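Local structure of putative baseplate protein (Unidentified phage, 2FSD) at residues Leu51-Ile56 against Gly81-Ala86; Gly58-Arg63 against Thr89-Phe94; Gly98-His103 against Gly121-Thr126. The protein probably recognises and attaches to the surface of Lactococcus lactis cells, acting as the receptor-binding head domain at the phage baseplate. All coordinates share one frame; numbering follows the deposited sequence.

Contact 1 (Leu51-Ile56 against Gly81-Ala86)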
loop_
_atom_site.group_PDB
_atom_site.type_symbol
_atom_site.label_atom_id
_atom_site.label_comp_id
_atom_site.label_asym_id
_atom_site.label_seq_id
_atom_site.Cartn_x
_atom_site.Cartn_y
_atom_site.Cartn_z
ATOM N N LEU A 51 14.226 4.778 6.058
ATOM C CA LEU A 51 13.889 4.129 4.792
ATOM C C LEU A 51 14.823 2.959 4.605
ATOM O O LEU A 51 16.014 3.139 4.362
ATOM C CB LEU A 51 14.046 5.093 3.612
ATOM C CG LEU A 51 13.779 4.488 2.237
ATOM C CD1 LEU A 51 12.336 3.962 2.086
ATOM C CD2 LEU A 51 14.115 5.501 1.134
ATOM N N GLN A 52 14.280 1.758 4.737
ATOM C CA GLN A 52 15.089 0.555 4.739
ATOM C C GLN A 52 14.344 -0.671 4.182
ATOM O O GLN A 52 13.118 -0.698 4.100
ATOM C CB GLN A 52 15.600 0.289 6.161
ATOM C CG GLN A 52 14.524 0.408 7.224
ATOM C CD GLN A 52 14.981 0.002 8.604
ATOM O OE1 GLN A 52 16.128 -0.351 8.813
ATOM N NE2 GLN A 52 14.073 0.051 9.554
ATOM N N ALA A 53 15.121 -1.671 3.785
ATOM C CA ALA A 53 14.601 -2.911 3.244
ATOM C C ALA A 53 15.411 -4.129 3.745
ATOM O O ALA A 53 16.575 -3.997 4.164
ATOM C CB ALA A 53 14.582 -2.856 1.731
ATOM N N ARG A 54 14.770 -5.301 3.719
ATOM C CA ARG A 54 15.388 -6.572 4.131
ATOM C C ARG A 54 14.833 -7.722 3.274
ATOM O O ARG A 54 13.742 -7.617 2.706
ATOM C CB ARG A 54 15.114 -6.845 5.615
ATOM C CG ARG A 54 13.805 -7.565 5.858
ATOM C CD ARG A 54 13.330 -7.532 7.291
ATOM N NE ARG A 54 14.255 -8.168 8.217
ATOM C CZ ARG A 54 13.973 -8.496 9.478
ATOM N NH1 ARG A 54 12.776 -8.280 10.000
ATOM N NH2 ARG A 54 14.911 -9.057 10.219
ATOM N N ILE A 55 15.586 -8.813 3.184
ATOM C CA ILE A 55 15.119 -10.022 2.496
ATOM C C ILE A 55 15.202 -11.197 3.462
ATOM O O ILE A 55 16.286 -11.502 3.988
ATOM C CB ILE A 55 15.929 -10.326 1.222
ATOM C CG1 ILE A 55 15.749 -9.202 0.200
ATOM C CG2 ILE A 55 15.495 -11.680 0.596
ATOM C CD1 ILE A 55 16.737 -9.233 -0.940
ATOM N N ILE A 56 14.055 -11.823 3.728
ATOM C CA ILE A 56 13.999 -13.037 4.532
ATOM C C ILE A 56 13.260 -14.115 3.744
ATOM O O ILE A 56 12.081 -13.964 3.411
ATOM C CB ILE A 56 13.255 -12.838 5.858
ATOM C CG1 ILE A 56 13.617 -11.514 6.518
ATOM C CG2 ILE A 56 13.530 -14.034 6.813
ATOM C CD1 ILE A 56 12.617 -11.108 7.538
ATOM N N GLY A 81 13.950 6.656 -2.993
ATOM C CA GLY A 81 15.165 5.898 -2.703
ATOM C C GLY A 81 15.495 4.840 -3.731
ATOM O O GLY A 81 14.705 4.574 -4.631
ATOM N N THR A 82 16.691 4.267 -3.614
ATOM C CA THR A 82 17.111 3.159 -4.466
ATOM C C THR A 82 17.681 2.017 -3.603
ATOM O O THR A 82 18.220 2.244 -2.507
ATOM C CB THR A 82 18.181 3.587 -5.534
ATOM O OG1 THR A 82 19.292 4.219 -4.893
ATOM C CG2 THR A 82 17.596 4.532 -6.575
ATOM N N PHE A 83 17.574 0.791 -4.101
ATOM C CA PHE A 83 18.120 -0.356 -3.360
ATOM C C PHE A 83 19.635 -0.474 -3.581
ATOM O O PHE A 83 20.114 -0.337 -4.718
ATOM C CB PHE A 83 17.426 -1.648 -3.768
ATOM C CG PHE A 83 15.950 -1.650 -3.489
ATOM C CD1 PHE A 83 15.480 -1.826 -2.187
ATOM C CD2 PHE A 83 15.022 -1.460 -4.524
ATOM C CE1 PHE A 83 14.118 -1.811 -1.912
ATOM C CE2 PHE A 83 13.652 -1.458 -4.253
ATOM C CZ PHE A 83 13.202 -1.632 -2.951
ATOM N N PRO A 84 20.404 -0.694 -2.496
ATOM C CA PRO A 84 21.793 -1.115 -2.705
ATOM C C PRO A 84 21.868 -2.395 -3.558
ATOM O O PRO A 84 20.922 -3.193 -3.536
ATOM C CB PRO A 84 22.297 -1.362 -1.286
ATOM C CG PRO A 84 21.454 -0.462 -0.437
ATOM C CD PRO A 84 20.097 -0.530 -1.062
ATOM N N PRO A 85 22.954 -2.561 -4.348
ATOM C CA PRO A 85 23.211 -3.748 -5.186
ATOM C C PRO A 85 23.166 -5.101 -4.474
ATOM O O PRO A 85 23.151 -6.128 -5.142
ATOM C CB PRO A 85 24.634 -3.517 -5.712
ATOM C CG PRO A 85 24.849 -2.096 -5.645
ATOM C CD PRO A 85 24.004 -1.544 -4.526
ATOM N N ALA A 86 23.193 -5.116 -3.148
ATOM C CA ALA A 86 23.040 -6.357 -2.411
ATOM C C ALA A 86 21.672 -7.000 -2.689
ATOM O O ALA A 86 21.576 -8.231 -2.745
ATOM C CB ALA A 86 23.233 -6.118 -0.903
#
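Leu-51 and Gly-81 meet first along strand 50-56: CD2 of the leucine lies 4.0 Å from CA of the glycine, the point where the second segment is still strand. The leucine's CB bond points toward segment 81-86; chi1 of 177° carries CG toward the glycine, and chi2 of 61° turns CD2, not CD1, onto it. The methyl thus rests directly on the main chain of Gly-81. The same leucine also packs on Leu-39 and Ile-67, residues of the strands flanking its own.

Two residues on, Ala-53 turns its methyl to the same side. Its CB lies near the plane of the Phe-83 ring, at the edge, 3.8 Å from CE1 and somewhat farther from CD1, so the rim rather than the face of the ring does the touching. The CB bond of Phe-83 does not itself aim at the strand; with CG beside the backbone N (chi1 -61°) the torsion brings the ring rim up to Ala-53. Phe-87 adds a further aromatic surface against Ala-53 and Ile-55.

The backbones run too far apart to be paired strands, with 7.8 Å between CA of Leu-51 and CA of Gly-81, and the hydrogen bonds of strand 50-56 go instead to its lateral neighbours, such as Leu-51 with Leu-39 and Arg-54 with Tyr-61. Packing of one strand's inward residues on a strand that is not its neighbour, and on the loop that follows it, is consistent with the interior of an antiparallel beta barrel, the fold of this head domain.

Contact 2 (Gly58-Arg63 against Thr89-Phe94)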
loop_
_atom_site.group_PDB
_atom_site.type_symbol
_atom_site.label_atom_id
_atom_site.label_comp_id
_atom_site.label_asym_id
_atom_site.label_seq_id
_atom_site.Cartn_x
_atom_site.Cartn_y
_atom_site.Cartn_z
ATOM N N GLY A 58 13.373 -15.313 0.502
ATOM C CA GLY A 58 12.865 -15.016 -0.849
ATOM C C GLY A 58 11.834 -13.906 -0.954
ATOM O O GLY A 58 11.265 -13.678 -2.029
ATOM N N VAL A 59 11.612 -13.204 0.162
ATOM C CA VAL A 59 10.611 -12.134 0.274
ATOM C C VAL A 59 11.302 -10.847 0.736
ATOM O O VAL A 59 12.031 -10.829 1.745
ATOM C CB VAL A 59 9.513 -12.500 1.298
ATOM C CG1 VAL A 59 8.547 -11.332 1.521
ATOM C CG2 VAL A 59 8.748 -13.755 0.850
ATOM N N ILE A 60 11.063 -9.772 -0.008
ATOM C CA ILE A 60 11.591 -8.469 0.343
ATOM C C ILE A 60 10.523 -7.661 1.093
ATOM O O ILE A 60 9.347 -7.673 0.719
ATOM C CB ILE A 60 12.112 -7.717 -0.910
ATOM C CG1 ILE A 60 12.882 -6.454 -0.499
ATOM C CG2 ILE A 60 10.973 -7.373 -1.878
ATOM C CD1 ILE A 60 13.595 -5.760 -1.645
ATOM N N TYR A 61 10.957 -6.984 2.157
ATOM C CA TYR A 61 10.142 -6.081 2.952
ATOM C C TYR A 61 10.751 -4.690 2.864
ATOM O O TYR A 61 11.952 -4.529 3.020
ATOM C CB TYR A 61 10.117 -6.507 4.427
ATOM C CG TYR A 61 9.623 -7.913 4.644
ATOM C CD1 TYR A 61 8.324 -8.150 5.066
ATOM C CD2 TYR A 61 10.444 -9.006 4.404
ATOM C CE1 TYR A 61 7.850 -9.439 5.245
ATOM C CE2 TYR A 61 9.975 -10.302 4.573
ATOM C CZ TYR A 61 8.673 -10.506 4.996
ATOM O OH TYR A 61 8.195 -11.772 5.180
ATOM N N VAL A 62 9.918 -3.688 2.627
ATOM C CA VAL A 62 10.375 -2.310 2.578
ATOM C C VAL A 62 9.459 -1.476 3.465
ATOM O O VAL A 62 8.242 -1.633 3.441
ATOM C CB VAL A 62 10.385 -1.746 1.140
ATOM C CG1 VAL A 62 11.266 -0.508 1.059
ATOM C CG2 VAL A 62 10.856 -2.789 0.141
ATOM N N ARG A 63 10.060 -0.596 4.259
ATOM C CA ARG A 63 9.288 0.336 5.079
ATOM C C ARG A 63 9.877 1.737 5.066
ATOM O O ARG A 63 11.080 1.918 4.968
ATOM C CB ARG A 63 9.173 -0.166 6.516
ATOM C CG ARG A 63 10.493 -0.494 7.171
ATOM C CD ARG A 63 10.272 -0.733 8.648
ATOM N NE ARG A 63 11.485 -1.188 9.312
ATOM C CZ ARG A 63 11.504 -1.821 10.484
ATOM N NH1 ARG A 63 10.381 -2.097 11.130
ATOM N NH2 ARG A 63 12.657 -2.202 11.006
ATOM N N THR A 89 18.519 -7.864 -8.683
ATOM C CA THR A 89 17.813 -7.432 -9.898
ATOM C C THR A 89 16.343 -7.862 -9.901
ATOM O O THR A 89 15.467 -7.161 -10.415
ATOM C CB THR A 89 18.550 -8.025 -11.148
ATOM O OG1 THR A 89 19.506 -7.074 -11.631
ATOM C CG2 THR A 89 17.595 -8.399 -12.290
ATOM N N ASN A 90 16.094 -9.014 -9.291
ATOM C CA ASN A 90 14.820 -9.717 -9.370
ATOM C C ASN A 90 13.712 -9.167 -8.445
ATOM O O ASN A 90 12.939 -9.938 -7.837
ATOM C CB ASN A 90 15.091 -11.183 -9.041
ATOM C CG ASN A 90 15.775 -11.350 -7.698
ATOM O OD1 ASN A 90 16.159 -10.361 -7.057
ATOM N ND2 ASN A 90 15.943 -12.598 -7.267
ATOM N N LEU A 91 13.619 -7.842 -8.352
ATOM C CA LEU A 91 12.686 -7.220 -7.430
ATOM C C LEU A 91 11.329 -7.112 -8.113
ATOM O O LEU A 91 11.273 -7.026 -9.331
ATOM C CB LEU A 91 13.184 -5.842 -6.974
ATOM C CG LEU A 91 14.624 -5.754 -6.449
ATOM C CD1 LEU A 91 14.842 -4.371 -5.851
ATOM C CD2 LEU A 91 14.950 -6.849 -5.423
ATOM N N PRO A 92 10.237 -7.157 -7.331
ATOM C CA PRO A 92 8.888 -7.041 -7.887
ATOM C C PRO A 92 8.472 -5.607 -8.243
ATOM O O PRO A 92 9.130 -4.641 -7.836
ATOM C CB PRO A 92 7.999 -7.606 -6.759
ATOM C CG PRO A 92 8.752 -7.366 -5.511
ATOM C CD PRO A 92 10.217 -7.371 -5.866
ATOM N N GLN A 93 7.379 -5.482 -8.992
ATOM C CA GLN A 93 6.782 -4.184 -9.290
ATOM C C GLN A 93 5.328 -4.146 -8.860
ATOM O O GLN A 93 4.530 -4.996 -9.276
ATOM C CB GLN A 93 6.852 -3.853 -10.790
ATOM C CG GLN A 93 5.833 -2.756 -11.265
ATOM C CD GLN A 93 6.292 -1.323 -10.977
ATOM O OE1 GLN A 93 7.247 -0.855 -11.584
ATOM N NE2 GLN A 93 5.599 -0.622 -10.067
ATOM N N PHE A 94 4.977 -3.132 -8.067
ATOM C CA PHE A 94 3.577 -2.826 -7.789
ATOM C C PHE A 94 3.445 -1.446 -7.157
ATOM O O PHE A 94 4.408 -0.921 -6.590
ATOM C CB PHE A 94 2.929 -3.907 -6.896
ATOM C CG PHE A 94 3.641 -4.141 -5.597
ATOM C CD1 PHE A 94 3.340 -3.370 -4.476
ATOM C CD2 PHE A 94 4.599 -5.144 -5.486
ATOM C CE1 PHE A 94 3.990 -3.587 -3.263
ATOM C CE2 PHE A 94 5.258 -5.360 -4.281
ATOM C CZ PHE A 94 4.950 -4.586 -3.165
#
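Ile-60 meets Leu-91 and Pro-92 with two different branches, and its first torsion decides which goes where. CG1 is anti to the backbone N (chi1 -170°), and the chain beyond it is extended, chi2 also being near 180°; this carries CD1 out to 4.2 Å from Leu-91 CD2. The CG2 methyl, which this rotamer places between the backbone N and the carbonyl carbon, rests 4.1 Å from CD of Pro-92.

Leu-91 makes its approach by torsion rather than by the direction of its CB bond. CG sits beside the backbone N (chi1 -50°), bringing the branched end nearer to the strand, where the leucine and isoleucine side chains cross at about a right angle. Pro-92, by contrast, already points its CB toward Ile-60 and meets it obliquely through the ring carbon next to its nitrogen. All the touching atoms are carbon, and the contact is purely apolar.

Strand 59-68 carries Ile-60 between strands 50-56 and 132-140, and the loop holding Leu-91 and Pro-92 leads into strand 94-102. Ile-55 and Phe-87 also touch Ile-60, while Pro-92 reaches on to Ala-139 of strand 132-140 and Met-113 of strand 105-114.

Contact 3 (Gly98-His103 against Gly121-Thr126)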
loop_
_atom_site.group_PDB
_atom_site.type_symbol
_atom_site.label_atom_id
_atom_site.label_comp_id
_atom_site.label_asym_id
_atom_site.label_seq_id
_atom_site.Cartn_x
_atom_site.Cartn_y
_atom_site.Cartn_z
ATOM N N GLY A 98 0.447 4.543 0.836
ATOM C CA GLY A 98 1.136 5.010 2.026
ATOM C C GLY A 98 0.383 6.232 2.508
ATOM O O GLY A 98 -0.776 6.453 2.131
ATOM N N THR A 99 1.037 7.040 3.327
ATOM C CA THR A 99 0.459 8.311 3.747
ATOM C C THR A 99 1.395 9.481 3.428
ATOM O O THR A 99 2.611 9.311 3.378
ATOM C CB THR A 99 0.120 8.293 5.245
ATOM O OG1 THR A 99 1.261 7.861 5.997
ATOM C CG2 THR A 99 -1.060 7.361 5.497
ATOM N N PHE A 100 0.798 10.641 3.134
ATOM C CA PHE A 100 1.495 11.928 3.240
ATOM C C PHE A 100 1.128 12.500 4.600
ATOM O O PHE A 100 0.059 12.203 5.147
ATOM C CB PHE A 100 1.051 12.934 2.167
ATOM C CG PHE A 100 1.475 12.595 0.762
ATOM C CD1 PHE A 100 2.806 12.702 0.372
ATOM C CD2 PHE A 100 0.531 12.227 -0.190
ATOM C CE1 PHE A 100 3.189 12.411 -0.934
ATOM C CE2 PHE A 100 0.909 11.939 -1.504
ATOM C CZ PHE A 100 2.236 12.035 -1.873
ATOM N N TYR A 101 2.006 13.340 5.130
ATOM C CA TYR A 101 1.782 13.967 6.414
ATOM C C TYR A 101 2.448 15.336 6.545
ATOM O O TYR A 101 3.633 15.478 6.300
ATOM C CB TYR A 101 2.304 13.075 7.546
ATOM C CG TYR A 101 2.208 13.790 8.866
ATOM C CD1 TYR A 101 0.996 13.866 9.534
ATOM C CD2 TYR A 101 3.310 14.459 9.408
ATOM C CE1 TYR A 101 0.884 14.536 10.714
ATOM C CE2 TYR A 101 3.202 15.153 10.603
ATOM C CZ TYR A 101 1.983 15.176 11.250
ATOM O OH TYR A 101 1.836 15.848 12.442
ATOM N N SER A 102 1.670 16.328 6.964
ATOM C CA SER A 102 2.217 17.585 7.487
ATOM C C SER A 102 1.170 18.219 8.387
ATOM O O SER A 102 -0.027 17.984 8.209
ATOM C CB SER A 102 2.588 18.563 6.364
ATOM O OG SER A 102 1.431 19.186 5.838
ATOM N N HIS A 103 1.630 19.017 9.348
ATOM C CA HIS A 103 0.746 19.821 10.199
ATOM C C HIS A 103 -0.462 19.044 10.726
ATOM O O HIS A 103 -1.590 19.512 10.643
ATOM C CB HIS A 103 0.279 21.075 9.443
ATOM C CG HIS A 103 1.402 21.960 8.998
ATOM N ND1 HIS A 103 1.459 22.513 7.735
ATOM C CD2 HIS A 103 2.523 22.368 9.642
ATOM C CE1 HIS A 103 2.561 23.235 7.626
ATOM N NE2 HIS A 103 3.224 23.164 8.768
ATOM N N GLY A 121 3.824 8.868 -5.449
ATOM C CA GLY A 121 2.829 9.496 -6.313
ATOM C C GLY A 121 1.725 10.184 -5.536
ATOM O O GLY A 121 1.503 9.886 -4.364
ATOM N N ASN A 122 1.054 11.124 -6.201
ATOM C CA ASN A 122 -0.015 11.913 -5.601
ATOM C C ASN A 122 -1.374 11.640 -6.256
ATOM O O ASN A 122 -1.651 12.161 -7.351
ATOM C CB ASN A 122 0.290 13.406 -5.703
ATOM C CG ASN A 122 -0.734 14.244 -4.999
ATOM O OD1 ASN A 122 -1.692 13.718 -4.435
ATOM N ND2 ASN A 122 -0.545 15.560 -5.020
ATOM N N PRO A 123 -2.233 10.845 -5.576
ATOM C CA PRO A 123 -3.549 10.502 -6.101
ATOM C C PRO A 123 -4.608 11.565 -5.791
ATOM O O PRO A 123 -5.771 11.399 -6.163
ATOM C CB PRO A 123 -3.869 9.192 -5.385
ATOM C CG PRO A 123 -3.214 9.328 -4.072
ATOM C CD PRO A 123 -2.006 10.227 -4.258
ATOM N N ASN A 124 -4.188 12.645 -5.140
ATOM C CA ASN A 124 -5.055 13.753 -4.773
ATOM C C ASN A 124 -5.054 14.812 -5.863
ATOM O O ASN A 124 -4.103 14.905 -6.627
ATOM C CB ASN A 124 -4.564 14.358 -3.454
ATOM C CG ASN A 124 -4.504 13.335 -2.348
ATOM O OD1 ASN A 124 -5.514 12.696 -2.037
ATOM N ND2 ASN A 124 -3.322 13.146 -1.760
ATOM N N ASN A 125 -6.111 15.621 -5.918
ATOM C CA ASN A 125 -6.244 16.645 -6.958
ATOM C C ASN A 125 -5.534 17.979 -6.641
ATOM O O ASN A 125 -5.554 18.902 -7.455
ATOM C CB ASN A 125 -7.731 16.857 -7.321
ATOM C CG ASN A 125 -8.523 17.616 -6.253
ATOM O OD1 ASN A 125 -7.990 18.066 -5.238
ATOM N ND2 ASN A 125 -9.812 17.776 -6.504
ATOM N N THR A 126 -4.920 18.071 -5.461
ATOM C CA THR A 126 -4.035 19.195 -5.105
ATOM C C THR A 126 -2.613 18.674 -4.931
ATOM O O THR A 126 -2.406 17.473 -4.718
ATOM C CB THR A 126 -4.442 19.893 -3.792
ATOM O OG1 THR A 126 -3.569 21.003 -3.562
ATOM C CG2 THR A 126 -4.304 18.967 -2.587
#
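A backbone carbonyl oxygen lying at the rim of an aromatic ring distinguishes the meeting of Phe-100 with segment 121-126. Gly-121 O lies at the edge, near the ring plane, 3.4 Å from Phe-100 CZ and 3.6 Å from Phe-100 CE2. This position is consistent with a weak, favourable electrostatic contact between the carbonyl oxygen and the slightly positive ring hydrogens. The ring reaches it with CG anti to the carbonyl carbon and beside the backbone N (chi1 -69°), the CB bond already pointing toward the loop.

The same rim continues along the loop. Asn-122 CA is also at the edge, 4.2 Å from Phe-100 CE2, and Pro-123 CD follows near the ring plane. Asn-124 ND2 approaches obliquely, nearest to CD2. One aromatic side chain thus touches four consecutive residues.

The loop's shape comes from Asn-122. Its OD1 accepts a hydrogen bond from the backbone N of Asn-124 at 2.8 Å, two residues on, which defines an Asx turn enclosing Pro-123. The donor stands above the carbonyl plane, 41° out of it, and the N-H...O angle is 150°. Asn-124 ND2 adds a weak bond to the same oxygen, so OD1 has two donors. On the other branch of the amide, ND2 of Asn-122 donates to Thr-126 O at 2.7 Å, tilted moderately from both planes, and also to Val-72 O. Bonds to both ends hold the amide against rotation and draw Asn-124 and Thr-126 back to Asn-122, across Pro-123.

In the barrel, this loop leaves strand 117-121 and leads to strand 132-140, while Phe-100 belongs to strand 94-102. Met-128 packs against both Phe-100 and Asn-122, and Lys-131 also touches the phenylalanine.

In the fold
Contacts 1 and 2 lie side by side, their centres about 9 Å apart, whereas contact 3 sits on the opposite side of the chain's centre, about 24 Å from contact 1 and 23 Å from contact 2, centre to centre. Along the chain the segments of contacts 1 and 2 alternate; contact 3 opens after both have closed. Strands 50-56 and 59-68 are sheet neighbours, joined by probable backbone hydrogen bonds such as Arg-54 O to Tyr-61 N (2.9 Å), and Phe-83 of contact 1 packs on Leu-91 of contact 2, so their apolar surfaces join. All three reach the same eight-stranded antiparallel barrel, and each brings together segments 18 to 26 residues apart in sequence.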